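Local coordinates for protein delta toxin (Clostridium perfringens, PDB 2YGT) that probably forms beta-barrel pores in target-cell membranes as a haemolysin of the leukocidin/hemolysin toxin family, at residues N187-V192 / E262-N267; S254-W259 / R266-S271. All coordinates share one frame; numbering follows the deposited sequence.

Contact 1 of 2, residues N187-V192 / E262-N267; sequences NSWNIV and EWQGRN
OD1 of Asn190 accepts two backbone N-H groups, those of Val192, which meets Glu262 and Gln264 across the contact, and of Tyr193. The first of these, 2.8 Å from Val192 N to Asn190 OD1, makes an Asx turn that bends the loop 187-192 beside strand 263-282. The two segments run in roughly opposed directions, with no hydrogen bond between them. Trp189 does most of the touching. With CG anti to the backbone N (chi1 -171°), its indole reaches out so that the far corner of the six-membered ring meets the strand. CZ3 of Trp189 lies 3.3 Å from Gly265 O, and CH2 of the same ring is 3.4 Å from Gln264 NE2, with the ring and amide planes 77° apart. Arg266 adds its CB at the ring edge, 4.2 Å from Trp189 CZ3. Farther along, CG1 of Val192 sits 4.1 Å from Glu262 OE1, and these two side chains cross at about a right angle. Just past the loop segment, Tyr193 and Asn195 pair with the Gly265 backbone, tying the loop to the sheet. The chemistry across this surface contact is therefore mainly van der Waals, while the polar bonds shape the loop and fasten the chain that follows it.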
ATOM      1  N   ASN A 187      -5.705  -0.822 -22.632  1.00 20.87           N
ATOM      2  CA  ASN A 187      -5.323  -1.302 -23.958  1.00 25.35           C
ATOM      3  C   ASN A 187      -6.491  -1.418 -24.934  1.00 21.68           C
ATOM      4  O   ASN A 187      -6.286  -1.633 -26.126  1.00 17.10           O
ATOM      5  CB  ASN A 187      -4.635  -2.661 -23.846  1.00 33.43           C
ATOM      6  CG  ASN A 187      -3.222  -2.554 -23.329  1.00 49.41           C
ATOM      7  OD1 ASN A 187      -2.900  -3.062 -22.256  1.00 56.89           O
ATOM      8  ND2 ASN A 187      -2.366  -1.878 -24.087  1.00 57.49           N
ATOM      9  N   SER A 188      -7.710  -1.289 -24.424  1.00 16.84           N
ATOM     10  CA  SER A 188      -8.904  -1.485 -25.240  1.00 17.12           C
ATOM     11  C   SER A 188      -9.055  -0.400 -26.300  1.00 27.96           C
ATOM     12  O   SER A 188      -8.997   0.791 -25.994  1.00 17.53           O
ATOM     13  CB  SER A 188     -10.158  -1.537 -24.359  1.00 17.13           C
ATOM     14  OG  SER A 188     -10.054  -2.550 -23.375  1.00 16.89           O
ATOM     15  N   TRP A 189      -9.238  -0.813 -27.550  1.00 17.71           N
ATOM     16  CA  TRP A 189      -9.543   0.138 -28.610  1.00 27.45           C
ATOM     17  C   TRP A 189     -10.527  -0.415 -29.641  1.00 25.88           C
ATOM     18  O   TRP A 189     -10.209  -1.325 -30.405  1.00 18.50           O
ATOM     19  CB  TRP A 189      -8.274   0.654 -29.300  1.00 18.21           C
ATOM     20  CG  TRP A 189      -8.577   1.787 -30.240  1.00 24.34           C
ATOM     21  CD1 TRP A 189      -8.743   1.708 -31.592  1.00 19.00           C
ATOM     22  CD2 TRP A 189      -8.786   3.163 -29.891  1.00 21.33           C
ATOM     23  NE1 TRP A 189      -9.028   2.949 -32.108  1.00 19.40           N
ATOM     24  CE2 TRP A 189      -9.060   3.860 -31.084  1.00 24.91           C
ATOM     25  CE3 TRP A 189      -8.758   3.874 -28.685  1.00 18.73           C
ATOM     26  CZ2 TRP A 189      -9.305   5.235 -31.109  1.00 19.73           C
ATOM     27  CZ3 TRP A 189      -9.002   5.239 -28.711  1.00 19.14           C
ATOM     28  CH2 TRP A 189      -9.271   5.904 -29.915  1.00 19.65           C
ATOM     29  N   ASN A 190     -11.726   0.151 -29.642  1.00 23.86           N
ATOM     30  CA  ASN A 190     -12.744  -0.172 -30.625  1.00 20.77           C
ATOM     31  C   ASN A 190     -12.718   0.900 -31.708  1.00 19.41           C
ATOM     32  O   ASN A 190     -12.731   2.090 -31.400  1.00 19.51           O
ATOM     33  CB  ASN A 190     -14.115  -0.233 -29.946  1.00 19.20           C
ATOM     34  CG  ASN A 190     -15.238  -0.555 -30.914  1.00 32.25           C
ATOM     35  OD1 ASN A 190     -15.659   0.290 -31.706  1.00 20.05           O
ATOM     36  ND2 ASN A 190     -15.745  -1.777 -30.835  1.00 19.80           N
ATOM     37  N   ILE A 191     -12.667   0.485 -32.970  1.00 22.00           N
ATOM     38  CA  ILE A 191     -12.502   1.443 -34.067  1.00 28.35           C
ATOM     39  C   ILE A 191     -13.595   2.508 -34.135  1.00 24.11           C
ATOM     40  O   ILE A 191     -13.374   3.591 -34.676  1.00 29.62           O
ATOM     41  CB  ILE A 191     -12.377   0.760 -35.442  1.00 29.76           C
ATOM     42  CG1 ILE A 191     -13.529  -0.219 -35.668  1.00 27.48           C
ATOM     43  CG2 ILE A 191     -11.028   0.064 -35.568  1.00 39.34           C
ATOM     44  CD1 ILE A 191     -13.489  -0.886 -37.023  1.00 34.83           C
ATOM     45  N   VAL A 192     -14.766   2.207 -33.585  1.00 21.93           N
ATOM     46  CA  VAL A 192     -15.849   3.181 -33.551  1.00 24.81           C
ATOM     47  C   VAL A 192     -15.855   3.988 -32.250  1.00 23.32           C
ATOM     48  O   VAL A 192     -15.801   5.219 -32.270  1.00 21.06           O
ATOM     49  CB  VAL A 192     -17.224   2.505 -33.734  1.00 31.15           C
ATOM     50  CG1 VAL A 192     -18.340   3.540 -33.659  1.00 27.32           C
ATOM     51  CG2 VAL A 192     -17.267   1.745 -35.054  1.00 24.94           C
ATOM     52  N   GLU A 262     -21.335   9.720 -32.030  1.00 25.49           N
ATOM     53  CA  GLU A 262     -21.428   8.800 -30.909  1.00 33.63           C
ATOM     54  C   GLU A 262     -20.280   9.172 -29.987  1.00 33.48           C
ATOM     55  O   GLU A 262     -19.391   9.928 -30.380  1.00 23.64           O
ATOM     56  CB  GLU A 262     -21.272   7.350 -31.366  1.00 33.40           C
ATOM     57  CG  GLU A 262     -19.883   7.014 -31.888  1.00 30.96           C
ATOM     58  CD  GLU A 262     -19.666   7.495 -33.309  1.00 39.28           C
ATOM     59  OE1 GLU A 262     -20.370   7.001 -34.215  1.00 35.13           O
ATOM     60  OE2 GLU A 262     -18.791   8.361 -33.520  1.00 45.43           O
ATOM     61  N   TRP A 263     -20.292   8.658 -28.764  1.00 20.30           N
ATOM     62  CA  TRP A 263     -19.176   8.908 -27.862  1.00 20.03           C
ATOM     63  C   TRP A 263     -17.983   8.041 -28.244  1.00 20.12           C
ATOM     64  O   TRP A 263     -18.123   6.843 -28.484  1.00 19.76           O
ATOM     65  CB  TRP A 263     -19.574   8.669 -26.403  1.00 22.88           C
ATOM     66  CG  TRP A 263     -20.444   9.750 -25.836  1.00 21.54           C
ATOM     67  CD1 TRP A 263     -21.745   9.633 -25.441  1.00 18.51           C
ATOM     68  CD2 TRP A 263     -20.079  11.118 -25.611  1.00 23.52           C
ATOM     69  NE1 TRP A 263     -22.211  10.841 -24.977  1.00 18.71           N
ATOM     70  CE2 TRP A 263     -21.207  11.769 -25.072  1.00 23.89           C
ATOM     71  CE3 TRP A 263     -18.907  11.854 -25.808  1.00 25.01           C
ATOM     72  CZ2 TRP A 263     -21.198  13.121 -24.731  1.00 22.18           C
ATOM     73  CZ3 TRP A 263     -18.900  13.193 -25.468  1.00 20.63           C
ATOM     74  CH2 TRP A 263     -20.037  13.813 -24.938  1.00 23.13           C
ATOM     75  N   GLN A 264     -16.816   8.667 -28.322  1.00 20.67           N
ATOM     76  CA  GLN A 264     -15.565   7.952 -28.516  1.00 23.05           C
ATOM     77  C   GLN A 264     -14.659   8.242 -27.324  1.00 23.71           C
ATOM     78  O   GLN A 264     -14.533   9.392 -26.902  1.00 23.14           O
ATOM     79  CB  GLN A 264     -14.897   8.384 -29.820  1.00 32.28           C
ATOM     80  CG  GLN A 264     -13.590   7.669 -30.109  1.00 48.77           C
ATOM     81  CD  GLN A 264     -12.837   8.276 -31.276  1.00 57.53           C
ATOM     82  OE1 GLN A 264     -13.423   8.925 -32.142  1.00 68.70           O
ATOM     83  NE2 GLN A 264     -11.526   8.065 -31.305  1.00 52.55           N
ATOM     84  N   GLY A 265     -14.041   7.200 -26.778  1.00 20.84           N
ATOM     85  CA  GLY A 265     -13.234   7.343 -25.580  1.00 19.38           C
ATOM     86  C   GLY A 265     -11.744   7.222 -25.828  1.00 19.91           C
ATOM     87  O   GLY A 265     -11.311   6.473 -26.702  1.00 20.25           O
ATOM     88  N   ARG A 266     -10.957   7.968 -25.059  1.00 20.03           N
ATOM     89  CA  ARG A 266      -9.505   7.867 -25.139  1.00 28.03           C
ATOM     90  C   ARG A 266      -8.819   8.286 -23.842  1.00 26.74           C
ATOM     91  O   ARG A 266      -9.172   9.297 -23.237  1.00 26.06           O
ATOM     92  CB  ARG A 266      -8.960   8.689 -26.305  1.00 31.00           C
ATOM     93  CG  ARG A 266      -7.449   8.668 -26.383  1.00 42.58           C
ATOM     94  CD  ARG A 266      -6.960   8.975 -27.778  1.00 50.27           C
ATOM     95  NE  ARG A 266      -5.629   8.423 -28.000  1.00 49.30           N
ATOM     96  CZ  ARG A 266      -5.051   8.336 -29.191  1.00 49.54           C
ATOM     97  NH1 ARG A 266      -5.690   8.769 -30.271  1.00 47.75           N
ATOM     98  NH2 ARG A 266      -3.837   7.816 -29.304  1.00 56.98           N
ATOM     99  N   ASN A 267      -7.833   7.500 -23.427  1.00 20.03           N
ATOM    100  CA  ASN A 267      -7.090   7.776 -22.204  1.00 19.78           C
ATOM    101  C   ASN A 267      -5.708   8.362 -22.486  1.00 23.21           C
ATOM    102  O   ASN A 267      -4.924   7.785 -23.240  1.00 25.09           O
ATOM    103  CB  ASN A 267      -6.957   6.502 -21.371  1.00 18.88           C
ATOM    104  CG  ASN A 267      -6.305   6.751 -20.033  1.00 18.77           C
ATOM    105  OD1 ASN A 267      -6.860   7.439 -19.179  1.00 22.24           O
ATOM    106  ND2 ASN A 267      -5.119   6.184 -19.837  1.00 18.74           N
TER

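Contact 2 of 2, residues S254-W259 / R266-S271; sequences SYHIAW and RNYPDS
His256 and Tyr268 both turn CG anti to their carbonyl carbon (chi1 -70° and -60°), which brings their rings together on one face of an antiparallel beta hairpin, strands 241-259 and 263-282. The outcome is a T-shaped stack: the edge of Tyr268 points at the face of His256, with planes 74° apart and centroids separated by 4.8 Å. The closest atoms are His256 CD2 and Tyr268 CD1, at 3.3 Å. Beneath the rings the backbone sets the register. Ser254 and Tyr268 form a hydrogen-bonded pair, with 2.8 Å between Tyr268 N and Ser254 O, and so do His256 and Arg266, with 2.6 Å between His256 N and Arg266 O. Between them Tyr255 and Asn267 are a non-hydrogen-bonded pair whose side chains lie on the other face of the sheet. There Asn267 accepts from Trp89 NE1 through OD1 and its ND2 is hydrogen-bonded to Asn253 OD1, while Tyr255 OH is bound to Asn195 O. Past Pro269 the ladder takes in an extra residue: Asp270 and Ser271 both face Ile252, a classic beta bulge. Asp270 also makes a salt bridge with Arg88 through OD2. Its other oxygen joins a water-mediated link: one water accepts from Ser254 OG at 2.7 Å and donates to Asp270 OD1 at 2.5 Å and Pro269 O at 3.1 Å.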
ATOM      1  N   SER A 254      -5.907  11.234 -17.926  1.00 22.54           N
ATOM      2  CA  SER A 254      -7.100  11.940 -18.371  1.00 26.67           C
ATOM      3  C   SER A 254      -7.864  11.089 -19.374  1.00 26.64           C
ATOM      4  O   SER A 254      -7.406  10.880 -20.498  1.00 24.95           O
ATOM      5  CB  SER A 254      -6.730  13.287 -19.001  1.00 23.88           C
ATOM      6  OG  SER A 254      -6.146  14.160 -18.046  1.00 30.90           O
ATOM      7  N   TYR A 255      -9.019  10.586 -18.954  1.00 19.89           N
ATOM      8  CA  TYR A 255      -9.894   9.831 -19.839  1.00 19.69           C
ATOM      9  C   TYR A 255     -10.861  10.785 -20.534  1.00 20.39           C
ATOM     10  O   TYR A 255     -11.746  11.359 -19.900  1.00 20.80           O
ATOM     11  CB  TYR A 255     -10.657   8.760 -19.054  1.00 19.21           C
ATOM     12  CG  TYR A 255     -11.623   7.950 -19.896  1.00 28.00           C
ATOM     13  CD1 TYR A 255     -11.166   6.941 -20.734  1.00 18.69           C
ATOM     14  CD2 TYR A 255     -12.990   8.200 -19.853  1.00 19.51           C
ATOM     15  CE1 TYR A 255     -12.045   6.204 -21.509  1.00 25.39           C
ATOM     16  CE2 TYR A 255     -13.876   7.468 -20.618  1.00 19.50           C
ATOM     17  CZ  TYR A 255     -13.400   6.473 -21.444  1.00 21.13           C
ATOM     18  OH  TYR A 255     -14.280   5.745 -22.206  1.00 21.40           O
ATOM     19  N   HIS A 256     -10.667  10.965 -21.836  1.00 20.59           N
ATOM     20  CA  HIS A 256     -11.492  11.872 -22.627  1.00 21.95           C
ATOM     21  C   HIS A 256     -12.609  11.128 -23.344  1.00 25.14           C
ATOM     22  O   HIS A 256     -12.381  10.070 -23.928  1.00 20.66           O
ATOM     23  CB  HIS A 256     -10.640  12.582 -23.682  1.00 21.72           C
ATOM     24  CG  HIS A 256      -9.669  13.575 -23.121  1.00 35.25           C
ATOM     25  ND1 HIS A 256      -9.652  14.898 -23.506  1.00 34.10           N
ATOM     26  CD2 HIS A 256      -8.679  13.436 -22.208  1.00 33.74           C
ATOM     27  CE1 HIS A 256      -8.696  15.533 -22.852  1.00 31.29           C
ATOM     28  NE2 HIS A 256      -8.091  14.668 -22.057  1.00 31.83           N
ATOM     29  N   ILE A 257     -13.814  11.684 -23.296  1.00 24.23           N
ATOM     30  CA  ILE A 257     -14.866  11.274 -24.220  1.00 21.85           C
ATOM     31  C   ILE A 257     -15.201  12.432 -25.156  1.00 26.66           C
ATOM     32  O   ILE A 257     -15.359  13.573 -24.719  1.00 23.33           O
ATOM     33  CB  ILE A 257     -16.143  10.776 -23.499  1.00 21.89           C
ATOM     34  CG1 ILE A 257     -16.683  11.846 -22.548  1.00 22.53           C
ATOM     35  CG2 ILE A 257     -15.862   9.477 -22.762  1.00 21.11           C
ATOM     36  CD1 ILE A 257     -18.026  11.496 -21.943  1.00 22.78           C
ATOM     37  N   ALA A 258     -15.283  12.135 -26.447  1.00 22.69           N
ATOM     38  CA  ALA A 258     -15.571  13.148 -27.453  1.00 26.44           C
ATOM     39  C   ALA A 258     -16.674  12.660 -28.379  1.00 29.72           C
ATOM     40  O   ALA A 258     -16.638  11.528 -28.858  1.00 23.07           O
ATOM     41  CB  ALA A 258     -14.317  13.481 -28.247  1.00 23.50           C
ATOM     42  N   TRP A 259     -17.654  13.521 -28.626  1.00 24.42           N
ATOM     43  CA  TRP A 259     -18.804  13.154 -29.438  1.00 27.43           C
ATOM     44  C   TRP A 259     -18.609  13.500 -30.910  1.00 25.05           C
ATOM     45  O   TRP A 259     -18.394  14.657 -31.263  1.00 35.07           O
ATOM     46  CB  TRP A 259     -20.071  13.832 -28.912  1.00 31.78           C
ATOM     47  CG  TRP A 259     -21.293  13.500 -29.709  1.00 31.31           C
ATOM     48  CD1 TRP A 259     -21.770  14.173 -30.795  1.00 26.58           C
ATOM     49  CD2 TRP A 259     -22.197  12.407 -29.487  1.00 28.12           C
ATOM     50  NE1 TRP A 259     -22.913  13.571 -31.261  1.00 31.43           N
ATOM     51  CE2 TRP A 259     -23.197  12.485 -30.476  1.00 28.33           C
ATOM     52  CE3 TRP A 259     -22.257  11.375 -28.544  1.00 31.82           C
ATOM     53  CZ2 TRP A 259     -24.246  11.569 -30.553  1.00 28.38           C
ATOM     54  CZ3 TRP A 259     -23.301  10.463 -28.623  1.00 35.59           C
ATOM     55  CH2 TRP A 259     -24.281  10.568 -29.621  1.00 31.02           C
ATOM     56  N   ARG A 266     -10.957   7.968 -25.059  1.00 20.03           N
ATOM     57  CA  ARG A 266      -9.505   7.867 -25.139  1.00 28.03           C
ATOM     58  C   ARG A 266      -8.819   8.286 -23.842  1.00 26.74           C
ATOM     59  O   ARG A 266      -9.172   9.297 -23.237  1.00 26.06           O
ATOM     60  CB  ARG A 266      -8.960   8.689 -26.305  1.00 31.00           C
ATOM     61  CG  ARG A 266      -7.449   8.668 -26.383  1.00 42.58           C
ATOM     62  CD  ARG A 266      -6.960   8.975 -27.778  1.00 50.27           C
ATOM     63  NE  ARG A 266      -5.629   8.423 -28.000  1.00 49.30           N
ATOM     64  CZ  ARG A 266      -5.051   8.336 -29.191  1.00 49.54           C
ATOM     65  NH1 ARG A 266      -5.690   8.769 -30.271  1.00 47.75           N
ATOM     66  NH2 ARG A 266      -3.837   7.816 -29.304  1.00 56.98           N
ATOM     67  N   ASN A 267      -7.833   7.500 -23.427  1.00 20.03           N
ATOM     68  CA  ASN A 267      -7.090   7.776 -22.204  1.00 19.78           C
ATOM     69  C   ASN A 267      -5.708   8.362 -22.486  1.00 23.21           C
ATOM     70  O   ASN A 267      -4.924   7.785 -23.240  1.00 25.09           O
ATOM     71  CB  ASN A 267      -6.957   6.502 -21.371  1.00 18.88           C
ATOM     72  CG  ASN A 267      -6.305   6.751 -20.033  1.00 18.77           C
ATOM     73  OD1 ASN A 267      -6.860   7.439 -19.179  1.00 22.24           O
ATOM     74  ND2 ASN A 267      -5.119   6.184 -19.837  1.00 18.74           N
ATOM     75  N   TYR A 268      -5.415   9.510 -21.882  1.00 21.07           N
ATOM     76  CA  TYR A 268      -4.124  10.166 -22.056  1.00 22.04           C
ATOM     77  C   TYR A 268      -3.378  10.216 -20.731  1.00 31.61           C
ATOM     78  O   TYR A 268      -3.996  10.188 -19.666  1.00 24.50           O
ATOM     79  CB  TYR A 268      -4.306  11.597 -22.565  1.00 22.93           C
ATOM     80  CG  TYR A 268      -5.010  11.715 -23.896  1.00 31.73           C
ATOM     81  CD1 TYR A 268      -6.395  11.753 -23.968  1.00 32.06           C
ATOM     82  CD2 TYR A 268      -4.289  11.808 -25.081  1.00 29.05           C
ATOM     83  CE1 TYR A 268      -7.043  11.867 -25.176  1.00 34.13           C
ATOM     84  CE2 TYR A 268      -4.929  11.923 -26.297  1.00 26.76           C
ATOM     85  CZ  TYR A 268      -6.308  11.953 -26.338  1.00 35.58           C
ATOM     86  OH  TYR A 268      -6.960  12.067 -27.542  1.00 43.80           O
ATOM     87  N   PRO A 269      -2.040  10.293 -20.789  1.00 28.73           N
ATOM     88  CA  PRO A 269      -1.252  10.534 -19.578  1.00 30.46           C
ATOM     89  C   PRO A 269      -1.557  11.933 -19.066  1.00 34.65           C
ATOM     90  O   PRO A 269      -2.175  12.713 -19.791  1.00 42.73           O
ATOM     91  CB  PRO A 269       0.196  10.469 -20.080  1.00 30.45           C
ATOM     92  CG  PRO A 269       0.130   9.752 -21.390  1.00 36.22           C
ATOM     93  CD  PRO A 269      -1.194  10.115 -21.979  1.00 26.36           C
ATOM     94  N   ASP A 270      -1.144  12.249 -17.844  1.00 29.15           N
ATOM     95  CA  ASP A 270      -1.370  13.584 -17.307  1.00 32.27           C
ATOM     96  C   ASP A 270      -0.260  14.039 -16.362  1.00 43.94           C
ATOM     97  O   ASP A 270       0.595  14.841 -16.737  1.00 39.01           O
ATOM     98  CB  ASP A 270      -2.727  13.667 -16.608  1.00 21.84           C
ATOM     99  CG  ASP A 270      -3.137  15.096 -16.311  1.00 34.38           C
ATOM    100  OD1 ASP A 270      -3.177  15.915 -17.252  1.00 45.51           O
ATOM    101  OD2 ASP A 270      -3.423  15.402 -15.136  1.00 34.30           O
ATOM    102  N   SER A 271      -0.271  13.524 -15.137  1.00 43.71           N
ATOM    103  CA  SER A 271       0.629  14.032 -14.109  1.00 39.67           C
ATOM    104  C   SER A 271       1.022  12.977 -13.079  1.00 34.42           C
ATOM    105  O   SER A 271       0.365  11.944 -12.945  1.00 26.94           O
ATOM    106  CB  SER A 271      -0.014  15.228 -13.406  1.00 33.80           C
ATOM    107  OG  SER A 271      -1.320  14.903 -12.957  1.00 35.00           O
TER
HETATM  108  O   HOH W   1      -4.081  15.120 -19.476  1.00 42.40           O

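Contacts 1 and 2 have centres about 10 Å apart near one end of the elongated molecule, away from the zinc sites. They follow one another along strand 263-282, sharing Arg266 and Asn267. In chain order the loop 187-192 comes first, then segment 254-259 and the return strand. Contact 2 is local, pairing the two arms of a hairpin only seven residues apart, whereas contact 1 brings in a loop from 70 residues earlier. A probable hydrogen bond between Gln264 O and Ala258 N, 2.9 Å long, continues the hairpin ladder between them. The loop thus packs against the return strand of the hairpin, probably within the rim region known from this toxin family.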